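Local coordinates for protein putative Ribokinase II (Escherichia coli O6, PDB 3IQ0) that probably phosphorylates a sugar, perhaps ribose, as an ATP-dependent carbohydrate kinase of the pfkB family, binding ATP together with magnesium, at residues V14-S19 and G29-P34; F43-T48 and A74-D79; G55-V60 and G116-Q121. All blocks are in the same frame, centred on the assembly; numbering follows the deposited sequence.

Contact 1: V14-S19 and G29-P34; sequences VEIMAS and GIWNGP
Ala18 and Trp31 face each other at a non-hydrogen-bonded position of an antiparallel ladder, and the indole settles against the methyl group in an off-centre CH-pi contact. Ala18 CB lies 4.3 Å from the centroid of the six-membered ring of Trp31, on a line 29° off the ring normal. A chi1 of -59° puts CG of Trp31 opposite the carbonyl carbon and carries the ring alongside Ala18, where CE3 comes 3.4 Å from Ala18 N. Trp31 CB meets Ile16 CG2 at 3.5 Å, the two side chains crossing at about a right angle. The indole NE1 is claimed by Gly33 O of the second subunit.

The neighbouring pair, Met17 (a selenomethionine) and Asn32, is bonded both ways through its backbones. At the end nearest the connecting loop, Ser19 N donates to Ile30 O over 3.1 Å. The chi1 of 68° tucks Ser19 OG between backbone N and carbonyl carbon, 2.9 Å from the same Ile30 O; its proton may instead serve Gln23. A water bridges Ser19 OG and Ile30 N. At the open end, beyond the cis peptide, Pro34 CB lies 3.7 Å from Val14 CB, side by side.

Residues 29 to 33 also ladder with the second subunit, so this hairpin forms part of the dimer interface, consistent with the beta lid that also serves dimerisation in ribokinase relatives.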
loop_
_atom_site.group_PDB
_atom_site.type_symbol
_atom_site.label_atom_id
_atom_site.label_comp_id
_atom_site.label_asym_id
_atom_site.label_seq_id
_atom_site.Cartn_x
_atom_site.Cartn_y
_atom_site.Cartn_z
ATOM N N VAL B 14 3.634 0.764 8.670
ATOM C CA VAL B 14 5.056 0.477 8.573
ATOM C C VAL B 14 5.656 1.501 7.624
ATOM O O VAL B 14 4.985 2.003 6.723
ATOM C CB VAL B 14 5.355 -0.947 8.036
ATOM C CG1 VAL B 14 4.855 -1.996 9.021
ATOM C CG2 VAL B 14 4.720 -1.141 6.668
ATOM N N GLU B 15 6.919 1.834 7.847
ATOM C CA GLU B 15 7.598 2.800 6.999
ATOM C C GLU B 15 8.720 2.082 6.268
ATOM O O GLU B 15 9.410 1.254 6.858
ATOM C CB GLU B 15 8.174 3.937 7.846
ATOM C CG GLU B 15 8.720 5.103 7.035
ATOM C CD GLU B 15 9.080 6.300 7.897
ATOM O OE1 GLU B 15 10.285 6.546 8.112
ATOM O OE2 GLU B 15 8.152 6.992 8.365
ATOM N N ILE B 16 8.867 2.381 4.980
ATOM C CA ILE B 16 9.926 1.806 4.146
ATOM C C ILE B 16 10.730 3.021 3.694
ATOM O O ILE B 16 10.221 3.865 2.963
ATOM C CB ILE B 16 9.362 1.065 2.910
ATOM C CG1 ILE B 16 8.617 -0.204 3.337
ATOM C CG2 ILE B 16 10.497 0.687 1.973
ATOM C CD1 ILE B 16 7.303 0.045 4.017
HETATM N N MSE B 17 11.979 3.113 4.141
HETATM C CA MSE B 17 12.824 4.268 3.835
HETATM C C MSE B 17 13.821 4.116 2.695
HETATM O O MSE B 17 14.434 3.070 2.525
HETATM C CB MSE B 17 13.606 4.677 5.090
HETATM C CG MSE B 17 12.751 5.184 6.244
HETATM SE SE MSE B 17 13.758 5.345 7.898
HETATM C CE MSE B 17 12.898 3.931 8.859
ATOM N N ALA B 18 13.993 5.185 1.932
ATOM C CA ALA B 18 14.953 5.177 0.841
ATOM C C ALA B 18 16.326 5.031 1.491
ATOM O O ALA B 18 16.603 5.655 2.519
ATOM C CB ALA B 18 14.873 6.480 0.070
ATOM N N SER B 19 17.180 4.206 0.896
ATOM C CA SER B 19 18.515 3.987 1.438
ATOM C C SER B 19 19.452 5.170 1.207
ATOM O O SER B 19 20.424 5.336 1.940
ATOM C CB SER B 19 19.137 2.739 0.817
ATOM O OG SER B 19 19.415 2.959 -0.552
ATOM N N GLY B 29 15.804 0.944 -6.801
ATOM C CA GLY B 29 16.879 1.257 -5.886
ATOM C C GLY B 29 16.783 0.380 -4.667
ATOM O O GLY B 29 16.107 -0.648 -4.689
ATOM N N ILE B 30 17.455 0.782 -3.593
ATOM C CA ILE B 30 17.424 0.004 -2.368
ATOM C C ILE B 30 16.626 0.734 -1.294
ATOM O O ILE B 30 16.751 1.949 -1.133
ATOM C CB ILE B 30 18.852 -0.268 -1.855
ATOM C CG1 ILE B 30 19.640 -1.051 -2.907
ATOM C CG2 ILE B 30 18.792 -1.054 -0.558
ATOM C CD1 ILE B 30 21.117 -1.214 -2.578
ATOM N N TRP B 31 15.797 -0.015 -0.574
ATOM C CA TRP B 31 14.973 0.550 0.487
ATOM C C TRP B 31 15.201 -0.222 1.779
ATOM O O TRP B 31 15.570 -1.392 1.750
ATOM C CB TRP B 31 13.485 0.489 0.107
ATOM C CG TRP B 31 13.164 1.225 -1.156
ATOM C CD1 TRP B 31 13.435 0.820 -2.434
ATOM C CD2 TRP B 31 12.589 2.534 -1.263
ATOM N NE1 TRP B 31 13.069 1.799 -3.328
ATOM C CE2 TRP B 31 12.549 2.861 -2.639
ATOM C CE3 TRP B 31 12.109 3.465 -0.330
ATOM C CZ2 TRP B 31 12.046 4.080 -3.103
ATOM C CZ3 TRP B 31 11.608 4.681 -0.796
ATOM C CH2 TRP B 31 11.582 4.974 -2.170
ATOM N N ASN B 32 14.987 0.437 2.911
ATOM C CA ASN B 32 15.172 -0.203 4.206
ATOM C C ASN B 32 13.855 -0.237 4.970
ATOM O O ASN B 32 13.164 0.772 5.072
ATOM C CB ASN B 32 16.220 0.550 5.033
ATOM C CG ASN B 32 17.542 0.704 4.305
ATOM O OD1 ASN B 32 18.073 -0.260 3.745
ATOM N ND2 ASN B 32 18.086 1.918 4.316
ATOM N N GLY B 33 13.529 -1.400 5.518
ATOM C CA GLY B 33 12.294 -1.548 6.263
ATOM C C GLY B 33 11.832 -2.992 6.263
ATOM O O GLY B 33 12.590 -3.881 5.858
ATOM N N PRO B 34 10.604 -3.268 6.728
ATOM C CA PRO B 34 9.658 -2.280 7.247
ATOM C C PRO B 34 10.056 -1.841 8.647
ATOM O O PRO B 34 10.772 -2.557 9.343
ATOM C CB PRO B 34 8.345 -3.050 7.265
ATOM C CG PRO B 34 8.801 -4.416 7.669
ATOM C CD PRO B 34 10.006 -4.614 6.759
HETATM O O HOH W 1 19.130 3.001 -3.295
#

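Contact 2: F43-T48 and A74-D79; sequences FIDQVT and AADGVD
The carboxylates of Asp45 and Asp76 meet with their planes 33° apart, the two side chains slanting across each other. Asp45 OD1 comes within 2.5 Å of Asp76 OD2, a separation at which one of the acids probably holds a proton and donates it to the other. Two full negative charges so near would be costly; both residues also make long, weak ion pairs with Arg72, which may ease the charge. Asp45 reaches across because its CG lies opposite the backbone N (chi1 -166°), which swings the carboxylate off the helix toward Asp76. The other flat group, the Phe43 ring, is turned from this meeting: Val47 CG2 sits 3.8 Å above one face, offset toward the rim, and the ring also stacks with His135.

One turn along the helix from Ile44, Thr48 uses both of its branches. OG1 donates to Asp76 O at 2.8 Å, approaching from above the carbonyl plane, 38° out of it, and so not along a lone pair. The carbonyl it grips lies at the turn that follows helix 64-75, where the chain makes a Schellman motif: Gly77, with positive phi, turns its N back to Ala74 O, and the chain then leaves for strand 83-86 of the central sheet. Helix 39-49 thus rests against the C-terminal cap of its neighbour, among the helices that flank the central sheet of the ribokinase-like alpha/beta fold.

Thr48 CG2 occupies the space between backbone N and carbonyl carbon and touches Val78 CG2 at 3.6 Å, the side chains crossing at about a right angle. The same Val78 methyl is 4.1 Å from Ile44 CG2, and Cys54 of strand 54-61 packs against Ile44, Thr48 and Val78 alike.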
loop_
_atom_site.group_PDB
_atom_site.type_symbol
_atom_site.label_atom_id
_atom_site.label_comp_id
_atom_site.label_asym_id
_atom_site.label_seq_id
_atom_site.Cartn_x
_atom_site.Cartn_y
_atom_site.Cartn_z
ATOM N N PHE B 43 3.892 7.458 19.848
ATOM C CA PHE B 43 3.542 8.121 21.101
ATOM C C PHE B 43 3.470 7.080 22.214
ATOM O O PHE B 43 4.128 7.204 23.249
ATOM C CB PHE B 43 2.168 8.802 20.987
ATOM C CG PHE B 43 1.612 9.301 22.305
ATOM C CD1 PHE B 43 1.955 10.560 22.794
ATOM C CD2 PHE B 43 0.740 8.511 23.054
ATOM C CE1 PHE B 43 1.439 11.031 24.004
ATOM C CE2 PHE B 43 0.215 8.966 24.272
ATOM C CZ PHE B 43 0.566 10.228 24.745
ATOM N N ILE B 44 2.660 6.053 21.987
ATOM C CA ILE B 44 2.465 5.005 22.977
ATOM C C ILE B 44 3.723 4.198 23.262
ATOM O O ILE B 44 3.904 3.706 24.373
ATOM C CB ILE B 44 1.308 4.057 22.560
ATOM C CG1 ILE B 44 0.568 3.590 23.807
ATOM C CG2 ILE B 44 1.831 2.868 21.777
ATOM C CD1 ILE B 44 -0.120 4.712 24.539
ATOM N N ASP B 45 4.594 4.049 22.269
ATOM C CA ASP B 45 5.828 3.300 22.501
ATOM C C ASP B 45 6.707 4.101 23.470
ATOM O O ASP B 45 7.385 3.529 24.334
ATOM C CB ASP B 45 6.583 3.066 21.197
ATOM C CG ASP B 45 7.678 2.026 21.340
ATOM O OD1 ASP B 45 7.367 0.897 21.764
ATOM O OD2 ASP B 45 8.842 2.332 21.020
ATOM N N GLN B 46 6.687 5.423 23.344
ATOM C CA GLN B 46 7.493 6.252 24.233
ATOM C C GLN B 46 6.913 6.168 25.639
ATOM O O GLN B 46 7.652 6.127 26.617
ATOM C CB GLN B 46 7.526 7.707 23.747
ATOM C CG GLN B 46 8.371 8.654 24.612
ATOM C CD GLN B 46 9.773 8.126 24.858
ATOM O OE1 GLN B 46 10.030 7.421 25.846
ATOM N NE2 GLN B 46 10.684 8.446 23.960
ATOM N N VAL B 47 5.587 6.122 25.741
ATOM C CA VAL B 47 4.956 6.013 27.049
ATOM C C VAL B 47 5.375 4.729 27.753
ATOM O O VAL B 47 5.772 4.765 28.912
ATOM C CB VAL B 47 3.419 6.024 26.954
ATOM C CG1 VAL B 47 2.823 5.677 28.295
ATOM C CG2 VAL B 47 2.930 7.394 26.493
ATOM N N THR B 48 5.285 3.596 27.063
ATOM C CA THR B 48 5.653 2.328 27.689
ATOM C C THR B 48 7.144 2.217 27.976
ATOM O O THR B 48 7.542 1.515 28.899
ATOM C CB THR B 48 5.246 1.106 26.840
ATOM O OG1 THR B 48 5.365 -0.068 27.646
ATOM C CG2 THR B 48 6.165 0.949 25.609
ATOM N N ALA B 74 4.097 -4.979 21.758
ATOM C CA ALA B 74 3.911 -5.953 22.828
ATOM C C ALA B 74 5.217 -6.157 23.584
ATOM O O ALA B 74 5.239 -6.163 24.815
ATOM C CB ALA B 74 3.424 -7.279 22.254
ATOM N N ALA B 75 6.309 -6.310 22.843
ATOM C CA ALA B 75 7.618 -6.516 23.447
ATOM C C ALA B 75 8.026 -5.331 24.312
ATOM O O ALA B 75 8.713 -5.502 25.316
ATOM C CB ALA B 75 8.668 -6.760 22.357
ATOM N N ASP B 76 7.602 -4.128 23.932
ATOM C CA ASP B 76 7.947 -2.947 24.704
ATOM C C ASP B 76 7.052 -2.757 25.928
ATOM O O ASP B 76 7.265 -1.842 26.726
ATOM C CB ASP B 76 7.932 -1.698 23.820
ATOM C CG ASP B 76 9.162 -1.605 22.930
ATOM O OD1 ASP B 76 10.153 -2.328 23.188
ATOM O OD2 ASP B 76 9.158 -0.800 21.981
ATOM N N GLY B 77 6.056 -3.627 26.075
ATOM C CA GLY B 77 5.183 -3.558 27.234
ATOM C C GLY B 77 3.804 -2.967 27.025
ATOM O O GLY B 77 3.052 -2.804 27.989
ATOM N N VAL B 78 3.466 -2.636 25.783
ATOM C CA VAL B 78 2.153 -2.057 25.496
ATOM C C VAL B 78 1.047 -3.105 25.498
ATOM O O VAL B 78 1.259 -4.245 25.093
ATOM C CB VAL B 78 2.126 -1.357 24.118
ATOM C CG1 VAL B 78 0.751 -0.760 23.877
ATOM C CG2 VAL B 78 3.191 -0.281 24.058
ATOM N N ASP B 79 -0.129 -2.714 25.977
ATOM C CA ASP B 79 -1.283 -3.605 25.991
ATOM C C ASP B 79 -1.815 -3.518 24.560
ATOM O O ASP B 79 -2.326 -2.473 24.146
ATOM C CB ASP B 79 -2.340 -3.093 26.974
ATOM C CG ASP B 79 -3.599 -3.950 26.984
ATOM O OD1 ASP B 79 -3.757 -4.814 26.096
ATOM O OD2 ASP B 79 -4.438 -3.748 27.886
#

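Contact 3: G55-V60 and G116-Q121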
loop_
_atom_site.group_PDB
_atom_site.type_symbol
_atom_site.label_atom_id
_atom_site.label_comp_id
_atom_site.label_asym_id
_atom_site.label_seq_id
_atom_site.Cartn_x
_atom_site.Cartn_y
_atom_site.Cartn_z
ATOM N N GLY B 55 -1.974 1.260 26.566
ATOM C CA GLY B 55 -2.558 0.405 25.549
ATOM C C GLY B 55 -2.893 1.221 24.316
ATOM O O GLY B 55 -2.827 2.451 24.342
ATOM N N ILE B 56 -3.248 0.555 23.225
ATOM C CA ILE B 56 -3.584 1.279 22.008
ATOM C C ILE B 56 -4.709 0.595 21.246
ATOM O O ILE B 56 -4.772 -0.630 21.182
ATOM C CB ILE B 56 -2.336 1.447 21.086
ATOM C CG1 ILE B 56 -2.700 2.292 19.861
ATOM C CG2 ILE B 56 -1.784 0.087 20.680
ATOM C CD1 ILE B 56 -1.508 2.700 19.005
ATOM N N ILE B 57 -5.608 1.400 20.690
ATOM C CA ILE B 57 -6.734 0.887 19.912
ATOM C C ILE B 57 -6.432 1.227 18.465
ATOM O O ILE B 57 -6.361 2.399 18.107
ATOM C CB ILE B 57 -8.063 1.568 20.318
ATOM C CG1 ILE B 57 -8.402 1.233 21.772
ATOM C CG2 ILE B 57 -9.184 1.105 19.405
ATOM C CD1 ILE B 57 -9.616 1.969 22.302
ATOM N N SER B 58 -6.251 0.204 17.636
ATOM C CA SER B 58 -5.935 0.427 16.230
ATOM C C SER B 58 -6.334 -0.776 15.380
ATOM O O SER B 58 -6.887 -1.743 15.895
ATOM C CB SER B 58 -4.433 0.702 16.084
ATOM O OG SER B 58 -4.093 1.094 14.764
ATOM N N CYS B 59 -6.051 -0.702 14.080
ATOM C CA CYS B 59 -6.369 -1.776 13.142
ATOM C C CYS B 59 -5.209 -2.037 12.198
ATOM O O CYS B 59 -4.635 -1.102 11.657
ATOM C CB CYS B 59 -7.588 -1.406 12.285
ATOM S SG CYS B 59 -9.191 -1.595 13.071
ATOM N N VAL B 60 -4.860 -3.305 12.009
ATOM C CA VAL B 60 -3.802 -3.671 11.070
ATOM C C VAL B 60 -4.341 -4.829 10.240
ATOM O O VAL B 60 -5.353 -5.438 10.603
ATOM C CB VAL B 60 -2.498 -4.137 11.772
ATOM C CG1 VAL B 60 -1.943 -3.023 12.645
ATOM C CG2 VAL B 60 -2.759 -5.391 12.582
ATOM N N GLY B 116 -7.733 3.323 8.060
ATOM C CA GLY B 116 -9.020 3.970 7.887
ATOM C C GLY B 116 -10.232 3.079 8.068
ATOM O O GLY B 116 -11.341 3.477 7.716
ATOM N N LYS B 117 -10.027 1.885 8.618
ATOM C CA LYS B 117 -11.118 0.940 8.852
ATOM C C LYS B 117 -11.552 0.948 10.319
ATOM O O LYS B 117 -12.558 0.342 10.684
ATOM C CB LYS B 117 -10.685 -0.473 8.475
ATOM C CG LYS B 117 -11.673 -1.222 7.598
ATOM C CD LYS B 117 -11.347 -1.064 6.119
ATOM C CE LYS B 117 -11.619 0.336 5.609
ATOM N NZ LYS B 117 -13.069 0.609 5.508
ATOM N N LEU B 118 -10.785 1.636 11.155
ATOM C CA LEU B 118 -11.094 1.731 12.578
ATOM C C LEU B 118 -12.500 2.290 12.765
ATOM O O LEU B 118 -12.781 3.419 12.373
ATOM C CB LEU B 118 -10.082 2.649 13.270
ATOM C CG LEU B 118 -10.130 2.778 14.796
ATOM C CD1 LEU B 118 -9.874 1.426 15.433
ATOM C CD2 LEU B 118 -9.083 3.780 15.262
ATOM N N SER B 119 -13.386 1.505 13.362
ATOM C CA SER B 119 -14.752 1.966 13.574
ATOM C C SER B 119 -15.081 2.056 15.057
ATOM O O SER B 119 -14.484 1.363 15.879
ATOM C CB SER B 119 -15.746 1.029 12.878
ATOM O OG SER B 119 -15.675 -0.287 13.400
ATOM N N ALA B 120 -16.040 2.916 15.385
ATOM C CA ALA B 120 -16.469 3.115 16.761
ATOM C C ALA B 120 -16.773 1.791 17.453
ATOM O O ALA B 120 -16.749 1.706 18.677
ATOM C CB ALA B 120 -17.696 4.015 16.796
ATOM N N GLN B 121 -17.059 0.754 16.674
ATOM C CA GLN B 121 -17.354 -0.538 17.272
ATOM C C GLN B 121 -16.059 -1.260 17.606
ATOM O O GLN B 121 -15.985 -2.005 18.581
ATOM C CB GLN B 121 -18.202 -1.392 16.331
ATOM C CG GLN B 121 -18.939 -2.505 17.056
ATOM C CD GLN B 121 -19.733 -1.984 18.245
ATOM O OE1 GLN B 121 -20.597 -1.116 18.098
ATOM N NE2 GLN B 121 -19.440 -2.509 19.430
#
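Leu118 and Cys59 carry most of this contact, with Ile57 as a third partner two residues up the strand from Cys59. The leucine extends CG opposite its backbone N (chi1 -174°), and a chi2 of 61° sets the branches so that CD1 leads toward strand 54-61. That methyl does nearly all the touching: it meets Cys59 SG at 3.9 Å and Ile57 CG2 at 4.0 Å, and it rides over the backbone between them, 4.1 Å from Ser58 CA. Ile57 presents its CG2 branch across the leucine at about a right angle.

Cys59 points its CB toward the loop, and its sulfur touches the leucine twice, since SG is also 3.9 Å from Leu118 CA. Ser58, between the two, turns the other way, where its OG bonds to Gly10 O. Beyond the contact, Leu118 leans on Ile9 of the adjacent strand 5-9 and on Met146 and Ala149 of helix 144-159, placing it between the central sheet and that helix.

No hydrogen bond crosses between residues 55-60 and 116-121; methyl groups and a thiol meet at van der Waals distance, so the loop is held here by dispersion and the burial of apolar surface.

In the fold
From the N terminus, contact 1 comes first, joining strands 13-18 and 29-37 across a short loop into a hairpin that is probably the lid of this family; it closes before the others open. The chain continues straight from that hairpin into helix 39-49, where contact 2 begins. Contact 3 opens inside the loop of contact 2, at strand 54-61, and closes far beyond it at residues 116-121, so these two cross. They also touch: Asp79 O and Ile56 N, 3.3 Å apart, make a probable hydrogen bond, and Ile44 and Val78 pack on Gly55. Contacts 2 and 3 therefore bind two helices and a long loop to the central sheet, while contact 1 lies apart in the smaller sheet.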